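Local coordinates for regulatory protein of LacI family (Chloroflexus aggregans, PDB 3BBL), which probably regulates transcription as a dimeric DNA-binding protein of the LacI family, its sensor part built like a periplasmic binding protein, at residues H21-D24 with Q25-S29; L178-L181 with D182-P185; I53-Y56 with R57-R61; K249-E252 with L253-I257. All blocks are in the same frame, centred on the assembly; numbering follows the deposited sequence.

Contact 1: residues H21-D24 with Q25-S29; sequences HILD and QFLSS
I22 and F26 open the first turn of helix 23-36, the helix of the beta-alpha-beta unit that joins strands 6-9 and 40-43. I22, at the N-cap position, gives its carbonyl O to F26 N at 2.9 Å, a nearly straight bond of 166°. One residue on, L23 O accepts L27 N at 2.8 Å, so the helical ladder is set up from its first rung. The next polar cluster is less certain: S28 N and S28 OG both turn to D24 O, which sits too near a neighbour in the model for these bonds to carry weight. The polar ends of this cluster also serve the dimer, for S28 OG bonds W11 NE1 of the second subunit and D24 OD2 makes a weak bond to T14 OG1 there.

L23 and L27 both carry CG anti to the backbone N (chi1 168° and -176°), which sets the two side chains next to each other and heading in one direction, with L23 CD1 4.2 Å from L27 CB. L27 meets L27 of the second subunit, while F26 stacks its ring on F93 of its own chain. Across the turn from the leucines, Q25, its CG anti to the carbonyl carbon, runs obliquely past I22 and brings Q25 OE1 to 3.6 Å from I22 CG2.

Contact 2: residues L178-L181 with D182-P185; sequences LHLL and DLSP
The D182 carboxylate lies with one face over the carbonyl oxygen of L178, whose O is 3.2 Å from D182 CG and almost straight above it. L178 O and D182 OD2, both acceptors, are also only 3.2 Å apart. D182 OD1 forms a salt bridge with R210 NH1. The imidazole of H179 stays apart from the carboxylate, its ND1 4.9 Å from D182 OD2.

Here helix 170-181 gives way to the loop before strand 191-194 of the periplasmic binding protein-like domain. Hydrogen bonding frays at this point. D182 N divides between two carbonyls, and both bonds are weak: to L178 O at 3.0 Å, a strongly bent bond (121° at the hydrogen), and to H179 O at 3.3 Å. The sounder bond spans three residues, from L183 N to L180 O at 3.1 Å, with the donor well above the carbonyl plane (59° out of it).

Past this bond the backbone of L183 becomes extended and the chain leaves the turn, with L183 O taken by R188 NH2. L181 turns instead to R188, R210 and L212. L183 CG stands anti to its own carbonyl carbon (chi1 -64°), which sets the side chain beside L180 O, with L183 CB 3.3 Å from that oxygen, and leaves L183 CD1 4.3 Å from L180 CD2.

Contact 3: residues I53-Y56 with R57-R61; sequences IDIY and RDLIR
I55 extends CG1 anti to its backbone N (chi1 179°) and then bends CD1 forward along the helix, where it comes 4.1 Å from L59 CG; the two side chains run alongside each other with a common heading. R57 bends at its third torsion (chi3 -62°), and this turns its guanidinium back toward the start of the helix. The edge of that group faces D54, but loosely: D54 OD1 is 4.0 Å from R57 NH2, a long salt bridge in which carboxylate and guanidinium planes stand 74° apart. The aliphatic part of R57 has a second role, since its CG lies over one face of the R61 guanidinium, toward the rim.

Beneath these side chains runs a regular ladder: R57 N to I53 O, D58 N to D54 O, L59 N to I55 O and I60 N to Y56 O, all at 2.8 to 3.1 Å. Y56 carries the buried face, its ring edge-to-face with F44 and meeting F68 obliquely, while L59 reaches F40 of the second subunit. The arrangement is that of a short amphipathic helix, 54-61, with I53 at its N-cap, charged residues on one flank and Y56, L59 and I60 laid on strand 67-70 of an alpha/beta fold.

Contact 4: residues K249-E252 with L253-I257; sequences KCIE and LLVAI
L253, E252 and I251 sit at the middle of helix 243-258, and each meets the other half of the helix in a different way. L253 is gripped through its backbone: L253 N bonds K249 O at 2.9 Å and, more weakly, C250 O at 3.2 Å, and its CB rests 3.3 Å from K249 O. With CG anti to the backbone N (chi1 179°), the rest of this side chain leans away toward V91.

I251 makes the apolar contact. The I251 and V255 side chains cross at a slant, I251 CG2 lying 3.8 Å from V255 CG2, and the same pair is tied by a nearly straight bond from V255 N to I251 O at 2.8 Å. E252 lies on the outer side with its chain outstretched, OE1 in a long, weak ion pair with R248 NH1; E252 O accepts A256 N at 3.5 Å, also weakly. Between these, L254 N bonds C250 O at 2.9 Å.

C250, L253 and L254 face strand 90-93, and I251, L254 and V255 strand 6-9; C250 and I251 also meet helix 23-36. A helix with one face pressed on parallel strands and a charged outer face is the classic layer of the alpha/beta sandwich of periplasmic binding protein folds.

Along the chain the four contacts come in the order 1, 3, 2, 4, in series; none nests in or crosses another, and each closes one or two helical turns. Contact 1 begins helix 23-36 between strands 6-9 and 40-43, and contact 3 spans helix 54-61, ahead of strand 67-70. Contact 2, on the opposite side of the chain's centre from the other three, lies where helix 170-181 gives way to a loop; its centre is about 51 Å from that of contact 3. Contact 4, late in the sequence, returns to the first part of the fold and touches contact 1, F26 CZ lying 4.0 Å from C250 SG, so helices 23-36 and 243-258 pack together.

Contact 1: residues H21-D24 with Q25-S29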
loop_
_atom_site.group_PDB
_atom_site.type_symbol
_atom_site.label_atom_id
_atom_site.label_comp_id
_atom_site.label_asym_id
_atom_site.label_seq_id
_atom_site.Cartn_x
_atom_site.Cartn_y
_atom_site.Cartn_z
ATOM N N HIS A 21 2.199 3.233 0.608
ATOM C CA HIS A 21 1.970 3.035 -0.821
ATOM C C HIS A 21 0.820 3.943 -1.247
ATOM O O HIS A 21 -0.346 3.541 -1.224
ATOM C CB HIS A 21 1.609 1.576 -1.108
ATOM C CG HIS A 21 2.681 0.605 -0.726
ATOM N ND1 HIS A 21 3.325 -0.193 -1.649
ATOM C CD2 HIS A 21 3.236 0.316 0.473
ATOM C CE1 HIS A 21 4.231 -0.931 -1.033
ATOM N NE2 HIS A 21 4.200 -0.641 0.256
ATOM N N ILE A 22 1.154 5.175 -1.618
ATOM C CA ILE A 22 0.148 6.131 -2.045
ATOM C C ILE A 22 -0.215 5.965 -3.519
ATOM O O ILE A 22 -0.906 6.804 -4.090
ATOM C CB ILE A 22 0.615 7.585 -1.810
ATOM C CG1 ILE A 22 1.871 7.870 -2.629
ATOM C CG2 ILE A 22 0.864 7.816 -0.322
ATOM C CD1 ILE A 22 2.278 9.321 -2.615
ATOM N N LEU A 23 0.260 4.891 -4.139
ATOM C CA LEU A 23 -0.060 4.645 -5.535
ATOM C C LEU A 23 -1.566 4.483 -5.624
ATOM O O LEU A 23 -2.216 5.044 -6.501
ATOM C CB LEU A 23 0.597 3.358 -6.034
ATOM C CG LEU A 23 0.059 2.893 -7.393
ATOM C CD1 LEU A 23 0.592 3.803 -8.497
ATOM C CD2 LEU A 23 0.463 1.460 -7.646
ATOM N N ASP A 24 -2.104 3.708 -4.691
ATOM C CA ASP A 24 -3.527 3.439 -4.637
ATOM C C ASP A 24 -4.365 4.700 -4.480
ATOM O O ASP A 24 -5.352 4.867 -5.184
ATOM C CB ASP A 24 -3.832 2.472 -3.498
ATOM C CG ASP A 24 -5.313 2.208 -3.345
ATOM O OD1 ASP A 24 -5.914 1.617 -4.267
ATOM O OD2 ASP A 24 -5.879 2.599 -2.302
ATOM N N GLN A 25 -3.978 5.587 -3.568
ATOM C CA GLN A 25 -4.732 6.822 -3.358
ATOM C C GLN A 25 -4.651 7.747 -4.571
ATOM O O GLN A 25 -5.661 8.260 -5.052
ATOM C CB GLN A 25 -4.209 7.589 -2.142
ATOM C CG GLN A 25 -4.442 6.935 -0.801
ATOM C CD GLN A 25 -3.861 7.755 0.347
ATOM O OE1 GLN A 25 -2.658 8.026 0.386
ATOM N NE2 GLN A 25 -4.714 8.149 1.285
ATOM N N PHE A 26 -3.432 7.949 -5.054
ATOM C CA PHE A 26 -3.165 8.822 -6.186
ATOM C C PHE A 26 -3.756 8.345 -7.516
ATOM O O PHE A 26 -4.503 9.079 -8.168
ATOM C CB PHE A 26 -1.656 9.001 -6.330
ATOM C CG PHE A 26 -1.263 10.168 -7.172
ATOM C CD1 PHE A 26 -1.571 11.462 -6.770
ATOM C CD2 PHE A 26 -0.578 9.979 -8.368
ATOM C CE1 PHE A 26 -1.202 12.565 -7.550
ATOM C CE2 PHE A 26 -0.202 11.067 -9.156
ATOM C CZ PHE A 26 -0.518 12.369 -8.741
ATOM N N LEU A 27 -3.420 7.121 -7.915
ATOM C CA LEU A 27 -3.910 6.583 -9.174
ATOM C C LEU A 27 -5.418 6.344 -9.178
ATOM O O LEU A 27 -6.099 6.671 -10.155
ATOM C CB LEU A 27 -3.166 5.294 -9.531
ATOM C CG LEU A 27 -3.515 4.659 -10.884
ATOM C CD1 LEU A 27 -3.301 5.658 -12.022
ATOM C CD2 LEU A 27 -2.660 3.427 -11.092
ATOM N N SER A 28 -5.948 5.781 -8.096
ATOM C CA SER A 28 -7.388 5.539 -8.026
ATOM C C SER A 28 -8.112 6.859 -8.226
ATOM O O SER A 28 -9.053 6.955 -9.010
ATOM C CB SER A 28 -7.781 4.944 -6.672
ATOM O OG SER A 28 -7.274 3.633 -6.531
ATOM N N SER A 29 -7.654 7.875 -7.511
ATOM C CA SER A 29 -8.239 9.198 -7.600
ATOM C C SER A 29 -8.161 9.766 -9.017
ATOM O O SER A 29 -9.132 10.336 -9.509
ATOM C CB SER A 29 -7.543 10.140 -6.620
ATOM O OG SER A 29 -8.040 11.454 -6.739
#

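Contact 2: residues L178-L181 with D182-P185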
loop_
_atom_site.group_PDB
_atom_site.type_symbol
_atom_site.label_atom_id
_atom_site.label_comp_id
_atom_site.label_asym_id
_atom_site.label_seq_id
_atom_site.Cartn_x
_atom_site.Cartn_y
_atom_site.Cartn_z
ATOM N N LEU A 178 18.991 4.798 17.865
ATOM C CA LEU A 178 19.794 4.143 18.885
ATOM C C LEU A 178 21.014 5.031 19.166
ATOM O O LEU A 178 21.464 5.149 20.301
ATOM C CB LEU A 178 20.216 2.742 18.421
ATOM C CG LEU A 178 19.112 1.675 18.469
ATOM C CD1 LEU A 178 19.609 0.380 17.850
ATOM C CD2 LEU A 178 18.668 1.450 19.907
ATOM N N HIS A 179 21.532 5.671 18.127
ATOM C CA HIS A 179 22.671 6.566 18.289
ATOM C C HIS A 179 22.264 7.703 19.233
ATOM O O HIS A 179 23.016 8.088 20.113
ATOM C CB HIS A 179 23.086 7.138 16.928
ATOM C CG HIS A 179 24.130 8.205 17.017
ATOM N ND1 HIS A 179 25.448 7.935 17.320
ATOM C CD2 HIS A 179 24.053 9.548 16.838
ATOM C CE1 HIS A 179 26.138 9.062 17.318
ATOM N NE2 HIS A 179 25.315 10.054 17.029
ATOM N N LEU A 180 21.061 8.231 19.045
ATOM C CA LEU A 180 20.555 9.318 19.881
ATOM C C LEU A 180 20.240 8.852 21.295
ATOM O O LEU A 180 20.449 9.586 22.251
ATOM C CB LEU A 180 19.300 9.940 19.250
ATOM C CG LEU A 180 19.529 10.796 18.000
ATOM C CD1 LEU A 180 18.203 11.181 17.390
ATOM C CD2 LEU A 180 20.326 12.033 18.362
ATOM N N LEU A 181 19.732 7.632 21.426
ATOM C CA LEU A 181 19.412 7.097 22.740
ATOM C C LEU A 181 20.682 6.722 23.512
ATOM O O LEU A 181 20.630 6.461 24.715
ATOM C CB LEU A 181 18.476 5.889 22.612
ATOM C CG LEU A 181 17.109 6.220 21.987
ATOM C CD1 LEU A 181 16.195 5.010 22.028
ATOM C CD2 LEU A 181 16.468 7.375 22.734
ATOM N N ASP A 182 21.819 6.688 22.817
ATOM C CA ASP A 182 23.098 6.390 23.462
ATOM C C ASP A 182 23.498 7.595 24.313
ATOM O O ASP A 182 24.400 7.497 25.155
ATOM C CB ASP A 182 24.219 6.131 22.442
ATOM C CG ASP A 182 24.195 4.718 21.872
ATOM O OD1 ASP A 182 23.768 3.785 22.579
ATOM O OD2 ASP A 182 24.628 4.534 20.714
ATOM N N LEU A 183 22.851 8.735 24.069
ATOM C CA LEU A 183 23.146 9.940 24.837
ATOM C C LEU A 183 22.529 9.779 26.216
ATOM O O LEU A 183 21.535 9.071 26.374
ATOM C CB LEU A 183 22.563 11.175 24.154
ATOM C CG LEU A 183 23.142 11.530 22.781
ATOM C CD1 LEU A 183 22.263 12.583 22.114
ATOM C CD2 LEU A 183 24.573 12.026 22.923
ATOM N N SER A 184 23.128 10.422 27.213
ATOM C CA SER A 184 22.630 10.359 28.583
ATOM C C SER A 184 21.260 11.045 28.666
ATOM O O SER A 184 20.855 11.738 27.748
ATOM C CB SER A 184 23.599 11.085 29.504
ATOM O OG SER A 184 23.511 12.479 29.285
ATOM N N PRO A 185 20.533 10.861 29.777
ATOM C CA PRO A 185 19.216 11.485 29.938
ATOM C C PRO A 185 19.278 13.006 29.770
ATOM O O PRO A 185 18.349 13.624 29.262
ATOM C CB PRO A 185 18.822 11.079 31.355
ATOM C CG PRO A 185 19.457 9.740 31.506
ATOM C CD PRO A 185 20.824 9.963 30.908
#

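Contact 3: residues I53-Y56 with R57-R61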
loop_
_atom_site.group_PDB
_atom_site.type_symbol
_atom_site.label_atom_id
_atom_site.label_comp_id
_atom_site.label_asym_id
_atom_site.label_seq_id
_atom_site.Cartn_x
_atom_site.Cartn_y
_atom_site.Cartn_z
ATOM N N ILE A 53 14.413 9.182 -21.452
ATOM C CA ILE A 53 13.087 9.682 -21.797
ATOM C C ILE A 53 12.516 9.099 -23.086
ATOM O O ILE A 53 11.537 9.615 -23.628
ATOM C CB ILE A 53 13.125 11.209 -21.947
ATOM C CG1 ILE A 53 14.235 11.588 -22.934
ATOM C CG2 ILE A 53 13.333 11.864 -20.583
ATOM C CD1 ILE A 53 14.493 13.072 -23.042
ATOM N N ASP A 54 13.129 8.032 -23.580
ATOM C CA ASP A 54 12.671 7.394 -24.807
ATOM C C ASP A 54 11.178 7.117 -24.820
ATOM O O ASP A 54 10.480 7.481 -25.766
ATOM C CB ASP A 54 13.434 6.092 -25.029
ATOM C CG ASP A 54 14.684 6.291 -25.853
ATOM O OD1 ASP A 54 15.215 7.424 -25.865
ATOM O OD2 ASP A 54 15.138 5.313 -26.484
ATOM N N ILE A 55 10.695 6.473 -23.763
ATOM C CA ILE A 55 9.286 6.135 -23.648
ATOM C C ILE A 55 8.387 7.370 -23.782
ATOM O O ILE A 55 7.299 7.285 -24.353
ATOM C CB ILE A 55 9.018 5.407 -22.312
ATOM C CG1 ILE A 55 7.530 5.077 -22.178
ATOM C CG2 ILE A 55 9.515 6.255 -21.159
ATOM C CD1 ILE A 55 7.011 4.099 -23.214
ATOM N N TYR A 56 8.831 8.512 -23.265
ATOM C CA TYR A 56 8.033 9.730 -23.385
ATOM C C TYR A 56 8.010 10.159 -24.847
ATOM O O TYR A 56 6.973 10.550 -25.382
ATOM C CB TYR A 56 8.612 10.868 -22.534
ATOM C CG TYR A 56 8.339 10.735 -21.051
ATOM C CD1 TYR A 56 9.192 10.002 -20.229
ATOM C CD2 TYR A 56 7.212 11.327 -20.474
ATOM C CE1 TYR A 56 8.933 9.859 -18.873
ATOM C CE2 TYR A 56 6.944 11.186 -19.122
ATOM C CZ TYR A 56 7.809 10.448 -18.325
ATOM O OH TYR A 56 7.540 10.286 -16.981
ATOM N N ARG A 57 9.175 10.070 -25.478
ATOM C CA ARG A 57 9.350 10.429 -26.880
ATOM C C ARG A 57 8.414 9.575 -27.747
ATOM O O ARG A 57 7.750 10.081 -28.652
ATOM C CB ARG A 57 10.810 10.189 -27.283
ATOM C CG ARG A 57 11.277 10.974 -28.492
ATOM C CD ARG A 57 12.516 10.335 -29.117
ATOM N NE ARG A 57 13.678 10.304 -28.228
ATOM C CZ ARG A 57 14.359 11.378 -27.839
ATOM N NH1 ARG A 57 13.998 12.584 -28.254
ATOM N NH2 ARG A 57 15.409 11.240 -27.042
ATOM N N ASP A 58 8.356 8.281 -27.448
ATOM C CA ASP A 58 7.512 7.347 -28.185
ATOM C C ASP A 58 6.026 7.637 -28.026
ATOM O O ASP A 58 5.290 7.690 -29.008
ATOM C CB ASP A 58 7.781 5.917 -27.721
ATOM C CG ASP A 58 9.181 5.450 -28.047
ATOM O OD1 ASP A 58 10.124 6.254 -27.907
ATOM O OD2 ASP A 58 9.343 4.275 -28.430
ATOM N N LEU A 59 5.583 7.821 -26.786
ATOM C CA LEU A 59 4.173 8.071 -26.523
ATOM C C LEU A 59 3.643 9.356 -27.142
ATOM O O LEU A 59 2.467 9.435 -27.510
ATOM C CB LEU A 59 3.906 8.058 -25.014
ATOM C CG LEU A 59 4.056 6.679 -24.357
ATOM C CD1 LEU A 59 3.857 6.783 -22.859
ATOM C CD2 LEU A 59 3.055 5.718 -24.966
ATOM N N ILE A 60 4.504 10.359 -27.270
ATOM C CA ILE A 60 4.080 11.622 -27.856
ATOM C C ILE A 60 3.787 11.493 -29.350
ATOM O O ILE A 60 2.699 11.861 -29.804
ATOM C CB ILE A 60 5.133 12.731 -27.634
ATOM C CG1 ILE A 60 5.253 13.038 -26.136
ATOM C CG2 ILE A 60 4.732 13.989 -28.390
ATOM C CD1 ILE A 60 6.317 14.056 -25.791
ATOM N N ARG A 61 4.728 10.963 -30.123
ATOM C CA ARG A 61 4.473 10.844 -31.549
ATOM C C ARG A 61 3.555 9.704 -31.940
ATOM O O ARG A 61 3.111 9.635 -33.082
ATOM C CB ARG A 61 5.778 10.778 -32.343
ATOM C CG ARG A 61 6.859 9.896 -31.788
ATOM C CD ARG A 61 8.180 10.630 -31.938
ATOM N NE ARG A 61 9.324 9.731 -32.011
ATOM C CZ ARG A 61 10.591 10.134 -31.968
ATOM N NH1 ARG A 61 10.883 11.427 -31.850
ATOM N NH2 ARG A 61 11.566 9.240 -32.048
#

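Contact 4: residues K249-E252 with L253-I257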
loop_
_atom_site.group_PDB
_atom_site.type_symbol
_atom_site.label_atom_id
_atom_site.label_comp_id
_atom_site.label_asym_id
_atom_site.label_seq_id
_atom_site.Cartn_x
_atom_site.Cartn_y
_atom_site.Cartn_z
ATOM N N LYS A 249 -6.573 17.095 -8.567
ATOM C CA LYS A 249 -6.084 18.381 -9.046
ATOM C C LYS A 249 -5.148 18.245 -10.239
ATOM O O LYS A 249 -5.125 19.102 -11.116
ATOM C CB LYS A 249 -5.370 19.137 -7.919
ATOM C CG LYS A 249 -6.295 19.735 -6.863
ATOM C CD LYS A 249 -7.246 20.756 -7.474
ATOM C CE LYS A 249 -7.811 21.712 -6.424
ATOM N NZ LYS A 249 -8.527 21.011 -5.316
ATOM N N CYS A 250 -4.368 17.173 -10.277
ATOM C CA CYS A 250 -3.458 16.971 -11.390
ATOM C C CYS A 250 -4.249 16.768 -12.672
ATOM O O CYS A 250 -4.035 17.468 -13.666
ATOM C CB CYS A 250 -2.556 15.759 -11.145
ATOM S SG CYS A 250 -1.159 16.075 -10.067
ATOM N N ILE A 251 -5.166 15.806 -12.646
ATOM C CA ILE A 251 -5.993 15.508 -13.808
ATOM C C ILE A 251 -6.751 16.757 -14.246
ATOM O O ILE A 251 -6.760 17.126 -15.416
ATOM C CB ILE A 251 -7.008 14.390 -13.483
ATOM C CG1 ILE A 251 -6.272 13.064 -13.269
ATOM C CG2 ILE A 251 -8.030 14.261 -14.604
ATOM C CD1 ILE A 251 -5.531 12.560 -14.496
ATOM N N GLU A 252 -7.371 17.410 -13.276
ATOM C CA GLU A 252 -8.154 18.609 -13.503
ATOM C C GLU A 252 -7.363 19.730 -14.167
ATOM O O GLU A 252 -7.878 20.435 -15.028
ATOM C CB GLU A 252 -8.697 19.080 -12.165
ATOM C CG GLU A 252 -9.763 20.127 -12.230
ATOM C CD GLU A 252 -10.392 20.348 -10.874
ATOM O OE1 GLU A 252 -10.960 19.382 -10.314
ATOM O OE2 GLU A 252 -10.310 21.485 -10.364
ATOM N N LEU A 253 -6.110 19.890 -13.766
ATOM C CA LEU A 253 -5.263 20.940 -14.320
ATOM C C LEU A 253 -4.725 20.566 -15.696
ATOM O O LEU A 253 -4.632 21.410 -16.582
ATOM C CB LEU A 253 -4.099 21.226 -13.367
ATOM C CG LEU A 253 -3.075 22.281 -13.791
ATOM C CD1 LEU A 253 -3.774 23.605 -14.040
ATOM C CD2 LEU A 253 -2.019 22.435 -12.699
ATOM N N LEU A 254 -4.369 19.299 -15.871
ATOM C CA LEU A 254 -3.833 18.836 -17.142
ATOM C C LEU A 254 -4.911 18.808 -18.220
ATOM O O LEU A 254 -4.654 19.147 -19.372
ATOM C CB LEU A 254 -3.219 17.444 -16.987
ATOM C CG LEU A 254 -2.591 16.870 -18.257
ATOM C CD1 LEU A 254 -1.506 17.817 -18.763
ATOM C CD2 LEU A 254 -2.010 15.498 -17.970
ATOM N N VAL A 255 -6.119 18.405 -17.844
ATOM C CA VAL A 255 -7.219 18.355 -18.800
ATOM C C VAL A 255 -7.509 19.761 -19.322
ATOM O O VAL A 255 -7.812 19.941 -20.499
ATOM C CB VAL A 255 -8.505 17.763 -18.164
ATOM C CG1 VAL A 255 -9.683 17.937 -19.108
ATOM C CG2 VAL A 255 -8.302 16.283 -17.859
ATOM N N ALA A 256 -7.408 20.755 -18.445
ATOM C CA ALA A 256 -7.648 22.135 -18.841
ATOM C C ALA A 256 -6.556 22.597 -19.805
ATOM O O ALA A 256 -6.838 23.280 -20.785
ATOM C CB ALA A 256 -7.679 23.034 -17.613
ATOM N N ILE A 257 -5.314 22.216 -19.529
ATOM C CA ILE A 257 -4.194 22.601 -20.380
ATOM C C ILE A 257 -4.301 21.917 -21.735
ATOM O O ILE A 257 -4.086 22.536 -22.779
ATOM C CB ILE A 257 -2.846 22.215 -19.743
ATOM C CG1 ILE A 257 -2.663 22.969 -18.426
ATOM C CG2 ILE A 257 -1.705 22.534 -20.696
ATOM C CD1 ILE A 257 -1.405 22.584 -17.670
#